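Local coordinates for Lin0012 protein (Listeria innocua, PDB 3K17) that probably catalyses the ATP-dependent phosphorylation of phosphomevalonate in the mevalonate route to isopentenyl diphosphate, as a member of the GHMP kinase family, at residues 126-129 against 130-134; 234-237 against 238-242; 257-260 against 261-265. All coordinates share one frame; numbering follows the deposited sequence.

Contact 1: 126-129 against 130-134; sequences AVIN and ALMTK
With OG1 opposite the carbonyl carbon and beside its own backbone N (chi1 -62°), T133 folds its hydroxyl back onto N129 one turn earlier, in a largely buried part of helix 119-135 of the GHMP kinase N-terminal domain. V127 uses a different rotamer: CG1 stands trans to the backbone N (chi1 168°) and lies beside L131, 4.0 Å from its CD1. These two side chains run alongside each other in the same direction and face helix 76-91, touching A81, I82 and A85. Next round the helix, I128 and the selenomethionine M132 repeat the pattern, CG2 of I128 lying 4.1 Å from CG of M132, with I128 covered by helix 141-156. On a further face A126 and A130 rest on strands 7-18 and 37-45, so one helix is wedged between sheet and helices. The side-chain amide of N129 is held from outside the contact, its OD1 accepting a hydrogen bond from K144. Its backbone oxygen is gripped twice, for N129 O takes T133 N at 2.9 Å and T133 OG1 at 2.8 Å, the two donors approaching from opposite faces of the carbonyl plane.

Contact 2: 234-237 against 238-242; sequences HAFK and QEDSK
The ring of F236 packs against D240, CE1 of F236 standing 3.6 Å from CB of D240. The two side chains run side by side in the same direction, with ring and carboxylate planes 34° apart, and the backbone oxygen of D240 sits over one ring face, displaced toward the rim. Two residues earlier in the chain, H234 and Q238 meet at a slant, the imidazole and amide planes steeply inclined: OE1 of Q238 lies 3.4 Å from NE2 of H234, but the angle is poor and no hydrogen bond forms. In Q238, chi1 (-42°) sets CG 3.3 Å from H234 O, and the bend at chi2 then carries OE1 to the imidazole.

Beneath these side chains the backbone bonding frays. E239 N still bonds well to A235 O at 2.8 Å, whereas Q238 N divides itself weakly between H234 O and A235 O, and D240 N reaches F236 O at 2.7 Å through a strongly bent, weak bond of 121°.

Farther out, F236 is held against L284, K287 and A288 of helix 267-288 and Y244 of the following helix, while the extended K237 forms a salt bridge with E25. A second subunit packs S231 against H234, A235 and Q238, and its K228 donates a hydrogen bond to Q238 O.

D240 leaves helical geometry as helix 226-239 ends, and its OD1 accepts from N243 N. This is the N-cap of helix 241-264, in a short helix-helix junction where the single residue D240 separates the two helices and caps the second.

Contact 3: 257-260 against 261-265; sequences QIIQ and AFHTK
A Schellman motif at K265 follows the final turn of the long helix that begins at 241, and that turn, in the C-terminal GHMP kinase region, carries this contact. I259 and H263 lie alongside each other, and the methyl CG2 of I259 sits over the imidazole face in a CH-pi contact, 3.9 Å from the ring centroid and 29° off its normal. In I259, chi1 of -74° puts CG1 beside the backbone N and leaves CG2 trans to it, directed at the ring. The backbone oxygen of I259 also lies over one face of the H263 ring, offset toward the rim, while H263 N bonds to it almost straight at 175°. Beyond this pair the ring's NE2 is hydrogen-bonded to E206, which helps to fix how the imidazole is turned.

I258 and F262 pair in the same manner on the buried face, CG1 of I258 lying 4.2 Å from CD2 of F262. Here the carbonyl I258 O meets the phenyl ring at its edge, near the ring plane, 3.4 Å from CD2 of F262. I31 of strand 29-35 touches I258, I259 and F262, and L270 of helix 267-288 adds to the cover over I258.

At the exposed side, Q260 O receives two donors from T264: its N at 2.8 Å, nearly on line with the carbonyl, and its OG1 at 2.8 Å from above the carbonyl plane. A water links the ends of the two side chains, accepting from Q260 NE2 at 2.7 Å and donating to T264 OG1.

K265 turns the chain away while its NZ makes a salt bridge with E209, and its N bonds weakly to F262 O. Its positive phi, together with two backbone bonds returning to the last turn, is the signature of a Schellman C-cap.

Each contact joins neighbouring turns, and together they represent a helix interior, a helix junction and a helix C-terminus: contact 1 lies within helix 119-135, contact 2 where helices 226-239 and 241-264 meet, and contact 3 at the far end of the latter. They follow in that order along the chain. Contacts 2 and 3 thus mark the two ends of one long helix, their centres about 31 Å apart. Contact 1 belongs to the N-terminal GHMP kinase domain and contact 3 to the C-terminal one, with centres about 33 Å apart; the centres of contacts 1 and 2 are about 39 Å apart. Of the three, only contact 2 touches another subunit; contact 1 is buried between sheet and helices, and contact 3 is partly buried beside strand 29-35.

Contact 1: 126-129 against 130-134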
ATOM      1  N   ALA A 126       6.008  25.979  24.881  1.00 13.63           N
ATOM      2  CA  ALA A 126       6.147  25.369  26.197  1.00 15.45           C
ATOM      3  C   ALA A 126       7.240  24.296  26.169  1.00 18.22           C
ATOM      4  O   ALA A 126       8.066  24.209  27.088  1.00 18.49           O
ATOM      5  CB  ALA A 126       4.809  24.759  26.652  1.00 11.70           C
ATOM      6  N   VAL A 127       7.249  23.483  25.115  1.00 15.12           N
ATOM      7  CA  VAL A 127       8.256  22.442  24.989  1.00 13.57           C
ATOM      8  C   VAL A 127       9.658  23.057  24.865  1.00 15.50           C
ATOM      9  O   VAL A 127      10.590  22.647  25.568  1.00 14.04           O
ATOM     10  CB  VAL A 127       7.974  21.543  23.753  1.00 13.94           C
ATOM     11  CG1 VAL A 127       9.181  20.641  23.457  1.00  9.28           C
ATOM     12  CG2 VAL A 127       6.720  20.688  24.015  1.00 11.38           C
ATOM     13  N   ILE A 128       9.807  24.043  23.985  1.00 12.91           N
ATOM     14  CA  ILE A 128      11.116  24.665  23.793  1.00 15.41           C
ATOM     15  C   ILE A 128      11.602  25.292  25.099  1.00 17.12           C
ATOM     16  O   ILE A 128      12.746  25.081  25.507  1.00 17.80           O
ATOM     17  CB  ILE A 128      11.077  25.737  22.674  1.00 17.27           C
ATOM     18  CG1 ILE A 128      10.729  25.077  21.326  1.00 15.00           C
ATOM     19  CG2 ILE A 128      12.429  26.481  22.600  1.00 15.98           C
ATOM     20  CD1 ILE A 128      11.681  23.973  20.891  1.00 13.41           C
ATOM     21  N   ASN A 129      10.738  26.058  25.757  1.00 18.37           N
ATOM     22  CA  ASN A 129      11.124  26.686  27.015  1.00 19.40           C
ATOM     23  C   ASN A 129      11.465  25.678  28.090  1.00 19.89           C
ATOM     24  O   ASN A 129      12.445  25.856  28.817  1.00 19.03           O
ATOM     25  CB  ASN A 129      10.036  27.616  27.530  1.00 19.73           C
ATOM     26  CG  ASN A 129      10.228  29.035  27.053  1.00 22.40           C
ATOM     27  OD1 ASN A 129      11.347  29.451  26.780  1.00 29.31           O
ATOM     28  ND2 ASN A 129       9.146  29.790  26.968  1.00 26.16           N
ATOM     29  N   ALA A 130      10.665  24.623  28.196  1.00 16.96           N
ATOM     30  CA  ALA A 130      10.916  23.597  29.201  1.00 17.62           C
ATOM     31  C   ALA A 130      12.251  22.878  28.997  1.00 18.02           C
ATOM     32  O   ALA A 130      12.981  22.649  29.954  1.00 21.06           O
ATOM     33  CB  ALA A 130       9.777  22.579  29.213  1.00 17.02           C
ATOM     34  N   LEU A 131      12.578  22.518  27.761  1.00 19.78           N
ATOM     35  CA  LEU A 131      13.827  21.804  27.505  1.00 18.83           C
ATOM     36  C   LEU A 131      15.051  22.709  27.576  1.00 20.68           C
ATOM     37  O   LEU A 131      16.129  22.264  27.973  1.00 19.78           O
ATOM     38  CB  LEU A 131      13.783  21.085  26.147  1.00 17.96           C
ATOM     39  CG  LEU A 131      12.813  19.887  26.081  1.00 19.56           C
ATOM     40  CD1 LEU A 131      12.717  19.347  24.665  1.00 15.71           C
ATOM     41  CD2 LEU A 131      13.286  18.803  27.030  1.00 18.43           C
HETATM   42  N   MSE A 132      14.901  23.969  27.178  1.00 20.60           N
HETATM   43  CA  MSE A 132      16.026  24.885  27.249  1.00 22.49           C
HETATM   44  C   MSE A 132      16.306  25.239  28.709  1.00 22.64           C
HETATM   45  O   MSE A 132      17.462  25.272  29.131  1.00 23.79           O
HETATM   46  CB  MSE A 132      15.762  26.155  26.441  1.00 22.46           C
HETATM   47  CG  MSE A 132      15.732  25.946  24.927  1.00 24.61           C
HETATM   48 SE   MSE A 132      17.286  25.051  24.188  1.00 35.40          SE
HETATM   49  CE  MSE A 132      16.610  23.220  24.184  1.00 28.91           C
ATOM     50  N   THR A 133      15.257  25.487  29.484  1.00 21.97           N
ATOM     51  CA  THR A 133      15.441  25.827  30.893  1.00 24.17           C
ATOM     52  C   THR A 133      16.138  24.661  31.598  1.00 25.17           C
ATOM     53  O   THR A 133      17.009  24.859  32.446  1.00 25.19           O
ATOM     54  CB  THR A 133      14.091  26.100  31.601  1.00 24.37           C
ATOM     55  OG1 THR A 133      13.445  27.226  30.996  1.00 24.15           O
ATOM     56  CG2 THR A 133      14.314  26.407  33.082  1.00 26.26           C
ATOM     57  N   LYS A 134      15.764  23.448  31.213  1.00 24.36           N
ATOM     58  CA  LYS A 134      16.316  22.231  31.791  1.00 24.34           C
ATOM     59  C   LYS A 134      17.727  21.858  31.331  1.00 26.16           C
ATOM     60  O   LYS A 134      18.535  21.393  32.136  1.00 27.72           O
ATOM     61  CB  LYS A 134      15.371  21.059  31.492  1.00 25.12           C
ATOM     62  CG  LYS A 134      15.881  19.692  31.918  1.00 24.30           C
ATOM     63  CD  LYS A 134      15.961  19.563  33.434  1.00 27.40           C
ATOM     64  CE  LYS A 134      16.383  18.155  33.838  1.00 29.64           C
ATOM     65  NZ  LYS A 134      16.475  18.001  35.317  1.00 30.21           N
TER

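Contact 2: 234-237 against 238-242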
ATOM      1  N   HIS A 234      -5.093  32.133   0.018  1.00 42.61           N
ATOM      2  CA  HIS A 234      -3.888  31.943  -0.776  1.00 44.11           C
ATOM      3  C   HIS A 234      -4.264  31.822  -2.250  1.00 44.35           C
ATOM      4  O   HIS A 234      -3.577  32.355  -3.123  1.00 45.08           O
ATOM      5  CB  HIS A 234      -3.145  30.684  -0.342  1.00 46.47           C
ATOM      6  CG  HIS A 234      -1.870  30.455  -1.093  1.00 49.31           C
ATOM      7  ND1 HIS A 234      -0.754  31.244  -0.920  1.00 49.91           N
ATOM      8  CD2 HIS A 234      -1.548  29.550  -2.047  1.00 49.47           C
ATOM      9  CE1 HIS A 234       0.202  30.835  -1.735  1.00 50.69           C
ATOM     10  NE2 HIS A 234      -0.254  29.809  -2.431  1.00 49.96           N
ATOM     11  N   ALA A 235      -5.357  31.118  -2.520  1.00 43.39           N
ATOM     12  CA  ALA A 235      -5.822  30.941  -3.888  1.00 43.00           C
ATOM     13  C   ALA A 235      -6.294  32.283  -4.429  1.00 42.85           C
ATOM     14  O   ALA A 235      -6.058  32.609  -5.592  1.00 42.37           O
ATOM     15  CB  ALA A 235      -6.954  29.929  -3.935  1.00 42.66           C
ATOM     16  N   PHE A 236      -6.966  33.055  -3.581  1.00 42.14           N
ATOM     17  CA  PHE A 236      -7.451  34.368  -3.977  1.00 42.46           C
ATOM     18  C   PHE A 236      -6.261  35.206  -4.430  1.00 43.19           C
ATOM     19  O   PHE A 236      -6.344  35.955  -5.402  1.00 43.32           O
ATOM     20  CB  PHE A 236      -8.142  35.060  -2.803  1.00 41.67           C
ATOM     21  CG  PHE A 236      -8.500  36.492  -3.078  1.00 40.85           C
ATOM     22  CD1 PHE A 236      -9.468  36.810  -4.026  1.00 40.74           C
ATOM     23  CD2 PHE A 236      -7.847  37.523  -2.412  1.00 39.83           C
ATOM     24  CE1 PHE A 236      -9.782  38.136  -4.310  1.00 40.16           C
ATOM     25  CE2 PHE A 236      -8.154  38.856  -2.690  1.00 40.82           C
ATOM     26  CZ  PHE A 236      -9.122  39.162  -3.640  1.00 39.81           C
ATOM     27  N   LYS A 237      -5.157  35.076  -3.707  1.00 43.03           N
ATOM     28  CA  LYS A 237      -3.934  35.800  -4.019  1.00 44.12           C
ATOM     29  C   LYS A 237      -3.479  35.511  -5.454  1.00 44.69           C
ATOM     30  O   LYS A 237      -2.948  36.387  -6.135  1.00 42.72           O
ATOM     31  CB  LYS A 237      -2.838  35.396  -3.030  1.00 43.95           C
ATOM     32  CG  LYS A 237      -1.478  36.010  -3.297  1.00 46.01           C
ATOM     33  CD  LYS A 237      -0.460  35.549  -2.263  1.00 46.24           C
ATOM     34  CE  LYS A 237       0.923  36.100  -2.569  1.00 47.39           C
ATOM     35  NZ  LYS A 237       1.936  35.654  -1.569  1.00 47.75           N
ATOM     36  N   GLN A 238      -3.702  34.281  -5.908  1.00 46.64           N
ATOM     37  CA  GLN A 238      -3.312  33.867  -7.255  1.00 49.50           C
ATOM     38  C   GLN A 238      -4.397  34.219  -8.272  1.00 51.07           C
ATOM     39  O   GLN A 238      -4.110  34.507  -9.430  1.00 52.37           O
ATOM     40  CB  GLN A 238      -3.075  32.358  -7.284  1.00 50.38           C
ATOM     41  CG  GLN A 238      -2.313  31.818  -6.084  1.00 52.25           C
ATOM     42  CD  GLN A 238      -0.872  32.290  -6.029  1.00 53.78           C
ATOM     43  OE1 GLN A 238      -0.165  32.037  -5.054  1.00 54.70           O
ATOM     44  NE2 GLN A 238      -0.428  32.969  -7.081  1.00 53.29           N
ATOM     45  N   GLU A 239      -5.644  34.187  -7.818  1.00 53.34           N
ATOM     46  CA  GLU A 239      -6.807  34.477  -8.650  1.00 55.04           C
ATOM     47  C   GLU A 239      -7.075  35.977  -8.799  1.00 54.64           C
ATOM     48  O   GLU A 239      -7.860  36.389  -9.651  1.00 55.02           O
ATOM     49  CB  GLU A 239      -8.036  33.782  -8.043  1.00 57.37           C
ATOM     50  CG  GLU A 239      -9.396  34.241  -8.560  1.00 62.32           C
ATOM     51  CD  GLU A 239      -9.702  33.755  -9.964  1.00 65.76           C
ATOM     52  OE1 GLU A 239      -8.985  34.151 -10.910  1.00 67.34           O
ATOM     53  OE2 GLU A 239     -10.665  32.973 -10.121  1.00 67.45           O
ATOM     54  N   ASP A 240      -6.419  36.792  -7.979  1.00 53.58           N
ATOM     55  CA  ASP A 240      -6.623  38.239  -8.025  1.00 52.79           C
ATOM     56  C   ASP A 240      -5.498  38.956  -7.277  1.00 51.57           C
ATOM     57  O   ASP A 240      -5.684  39.411  -6.151  1.00 50.32           O
ATOM     58  CB  ASP A 240      -7.967  38.586  -7.380  1.00 53.85           C
ATOM     59  CG  ASP A 240      -8.431  39.990  -7.710  1.00 55.72           C
ATOM     60  OD1 ASP A 240      -7.599  40.920  -7.680  1.00 56.87           O
ATOM     61  OD2 ASP A 240      -9.636  40.164  -7.987  1.00 57.35           O
ATOM     62  N   SER A 241      -4.336  39.062  -7.910  1.00 50.49           N
ATOM     63  CA  SER A 241      -3.185  39.705  -7.290  1.00 50.20           C
ATOM     64  C   SER A 241      -3.377  41.199  -7.059  1.00 49.94           C
ATOM     65  O   SER A 241      -2.804  41.767  -6.128  1.00 49.43           O
ATOM     66  CB  SER A 241      -1.939  39.488  -8.149  1.00 49.73           C
ATOM     67  OG  SER A 241      -2.073  40.138  -9.399  1.00 50.55           O
ATOM     68  N   LYS A 242      -4.178  41.836  -7.906  1.00 49.60           N
ATOM     69  CA  LYS A 242      -4.414  43.268  -7.778  1.00 49.12           C
ATOM     70  C   LYS A 242      -5.174  43.597  -6.500  1.00 47.13           C
ATOM     71  O   LYS A 242      -4.772  44.475  -5.739  1.00 47.13           O
ATOM     72  CB  LYS A 242      -5.190  43.794  -8.988  1.00 51.09           C
ATOM     73  CG  LYS A 242      -5.406  45.302  -8.962  1.00 53.87           C
ATOM     74  CD  LYS A 242      -6.120  45.795 -10.211  1.00 55.76           C
ATOM     75  CE  LYS A 242      -6.327  47.302 -10.162  1.00 56.97           C
ATOM     76  NZ  LYS A 242      -7.033  47.818 -11.370  1.00 58.35           N
TER

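Contact 3: 257-260 against 261-265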
ATOM      1  N   GLN A 257       0.128  53.241  11.313  1.00 27.31           N
ATOM      2  CA  GLN A 257      -0.704  54.091  12.163  1.00 27.76           C
ATOM      3  C   GLN A 257      -0.899  53.511  13.559  1.00 27.24           C
ATOM      4  O   GLN A 257      -0.660  54.180  14.571  1.00 25.46           O
ATOM      5  CB  GLN A 257      -2.080  54.284  11.526  1.00 31.97           C
ATOM      6  CG  GLN A 257      -2.117  55.236  10.343  1.00 37.42           C
ATOM      7  CD  GLN A 257      -3.442  55.172   9.601  1.00 40.37           C
ATOM      8  OE1 GLN A 257      -4.512  55.155  10.216  1.00 43.14           O
ATOM      9  NE2 GLN A 257      -3.379  55.139   8.276  1.00 39.08           N
ATOM     10  N   ILE A 258      -1.334  52.259  13.614  1.00 26.00           N
ATOM     11  CA  ILE A 258      -1.578  51.621  14.895  1.00 24.31           C
ATOM     12  C   ILE A 258      -0.300  51.548  15.732  1.00 23.40           C
ATOM     13  O   ILE A 258      -0.343  51.707  16.950  1.00 23.17           O
ATOM     14  CB  ILE A 258      -2.216  50.210  14.694  1.00 26.28           C
ATOM     15  CG1 ILE A 258      -2.821  49.722  16.011  1.00 29.12           C
ATOM     16  CG2 ILE A 258      -1.172  49.220  14.188  1.00 27.47           C
ATOM     17  CD1 ILE A 258      -3.776  48.547  15.847  1.00 32.28           C
ATOM     18  N   ILE A 259       0.844  51.320  15.089  1.00 24.58           N
ATOM     19  CA  ILE A 259       2.101  51.274  15.837  1.00 24.62           C
ATOM     20  C   ILE A 259       2.357  52.667  16.430  1.00 24.72           C
ATOM     21  O   ILE A 259       2.825  52.799  17.561  1.00 24.93           O
ATOM     22  CB  ILE A 259       3.292  50.852  14.936  1.00 24.66           C
ATOM     23  CG1 ILE A 259       3.200  49.349  14.636  1.00 24.70           C
ATOM     24  CG2 ILE A 259       4.621  51.154  15.637  1.00 22.81           C
ATOM     25  CD1 ILE A 259       4.310  48.824  13.764  1.00 22.15           C
ATOM     26  N   GLN A 260       2.040  53.698  15.655  1.00 26.39           N
ATOM     27  CA  GLN A 260       2.197  55.078  16.113  1.00 25.52           C
ATOM     28  C   GLN A 260       1.288  55.256  17.329  1.00 26.04           C
ATOM     29  O   GLN A 260       1.705  55.774  18.365  1.00 25.92           O
ATOM     30  CB  GLN A 260       1.771  56.041  15.007  1.00 25.20           C
ATOM     31  CG  GLN A 260       1.870  57.524  15.367  1.00 26.88           C
ATOM     32  CD  GLN A 260       1.313  58.404  14.268  1.00 25.33           C
ATOM     33  OE1 GLN A 260       1.631  58.220  13.094  1.00 25.46           O
ATOM     34  NE2 GLN A 260       0.480  59.370  14.643  1.00 25.16           N
ATOM     35  N   ALA A 261       0.042  54.809  17.193  1.00 25.79           N
ATOM     36  CA  ALA A 261      -0.938  54.913  18.271  1.00 26.05           C
ATOM     37  C   ALA A 261      -0.424  54.285  19.561  1.00 26.92           C
ATOM     38  O   ALA A 261      -0.644  54.818  20.650  1.00 27.78           O
ATOM     39  CB  ALA A 261      -2.248  54.249  17.853  1.00 27.68           C
ATOM     40  N   PHE A 262       0.254  53.146  19.437  1.00 25.63           N
ATOM     41  CA  PHE A 262       0.807  52.456  20.598  1.00 25.75           C
ATOM     42  C   PHE A 262       1.946  53.274  21.196  1.00 25.89           C
ATOM     43  O   PHE A 262       1.968  53.558  22.391  1.00 26.18           O
ATOM     44  CB  PHE A 262       1.324  51.069  20.187  1.00 25.49           C
ATOM     45  CG  PHE A 262       0.360  49.945  20.470  1.00 25.26           C
ATOM     46  CD1 PHE A 262       0.474  49.192  21.638  1.00 24.76           C
ATOM     47  CD2 PHE A 262      -0.654  49.633  19.567  1.00 26.47           C
ATOM     48  CE1 PHE A 262      -0.406  48.141  21.899  1.00 25.66           C
ATOM     49  CE2 PHE A 262      -1.544  48.582  19.818  1.00 25.51           C
ATOM     50  CZ  PHE A 262      -1.417  47.836  20.986  1.00 25.71           C
ATOM     51  N   HIS A 263       2.899  53.647  20.350  1.00 26.87           N
ATOM     52  CA  HIS A 263       4.049  54.432  20.787  1.00 28.03           C
ATOM     53  C   HIS A 263       3.634  55.733  21.467  1.00 28.75           C
ATOM     54  O   HIS A 263       4.189  56.104  22.504  1.00 27.91           O
ATOM     55  CB  HIS A 263       4.947  54.757  19.588  1.00 27.51           C
ATOM     56  CG  HIS A 263       5.757  53.593  19.102  1.00 27.77           C
ATOM     57  ND1 HIS A 263       6.373  53.582  17.868  1.00 26.82           N
ATOM     58  CD2 HIS A 263       6.085  52.423  19.698  1.00 27.44           C
ATOM     59  CE1 HIS A 263       7.047  52.454  17.727  1.00 27.88           C
ATOM     60  NE2 HIS A 263       6.889  51.734  18.823  1.00 26.12           N
ATOM     61  N   THR A 264       2.646  56.415  20.895  1.00 30.08           N
ATOM     62  CA  THR A 264       2.205  57.691  21.449  1.00 31.35           C
ATOM     63  C   THR A 264       0.963  57.633  22.328  1.00 32.11           C
ATOM     64  O   THR A 264       0.495  58.662  22.811  1.00 31.81           O
ATOM     65  CB  THR A 264       1.969  58.716  20.324  1.00 31.27           C
ATOM     66  OG1 THR A 264       0.905  58.271  19.471  1.00 32.27           O
ATOM     67  CG2 THR A 264       3.229  58.875  19.496  1.00 31.43           C
ATOM     68  N   LYS A 265       0.441  56.431  22.550  1.00 31.67           N
ATOM     69  CA  LYS A 265      -0.750  56.263  23.376  1.00 31.83           C
ATOM     70  C   LYS A 265      -1.890  57.113  22.838  1.00 30.58           C
ATOM     71  O   LYS A 265      -2.629  57.728  23.596  1.00 31.01           O
ATOM     72  CB  LYS A 265      -0.454  56.660  24.823  1.00 33.12           C
ATOM     73  CG  LYS A 265       0.738  55.937  25.423  1.00 36.84           C
ATOM     74  CD  LYS A 265       0.927  56.290  26.888  1.00 38.89           C
ATOM     75  CE  LYS A 265       2.206  55.672  27.449  1.00 40.04           C
ATOM     76  NZ  LYS A 265       2.244  54.183  27.309  1.00 43.23           N
TER
HETATM   77  O   HOH W   1      -0.151  59.947  17.194  1.00 26.84           O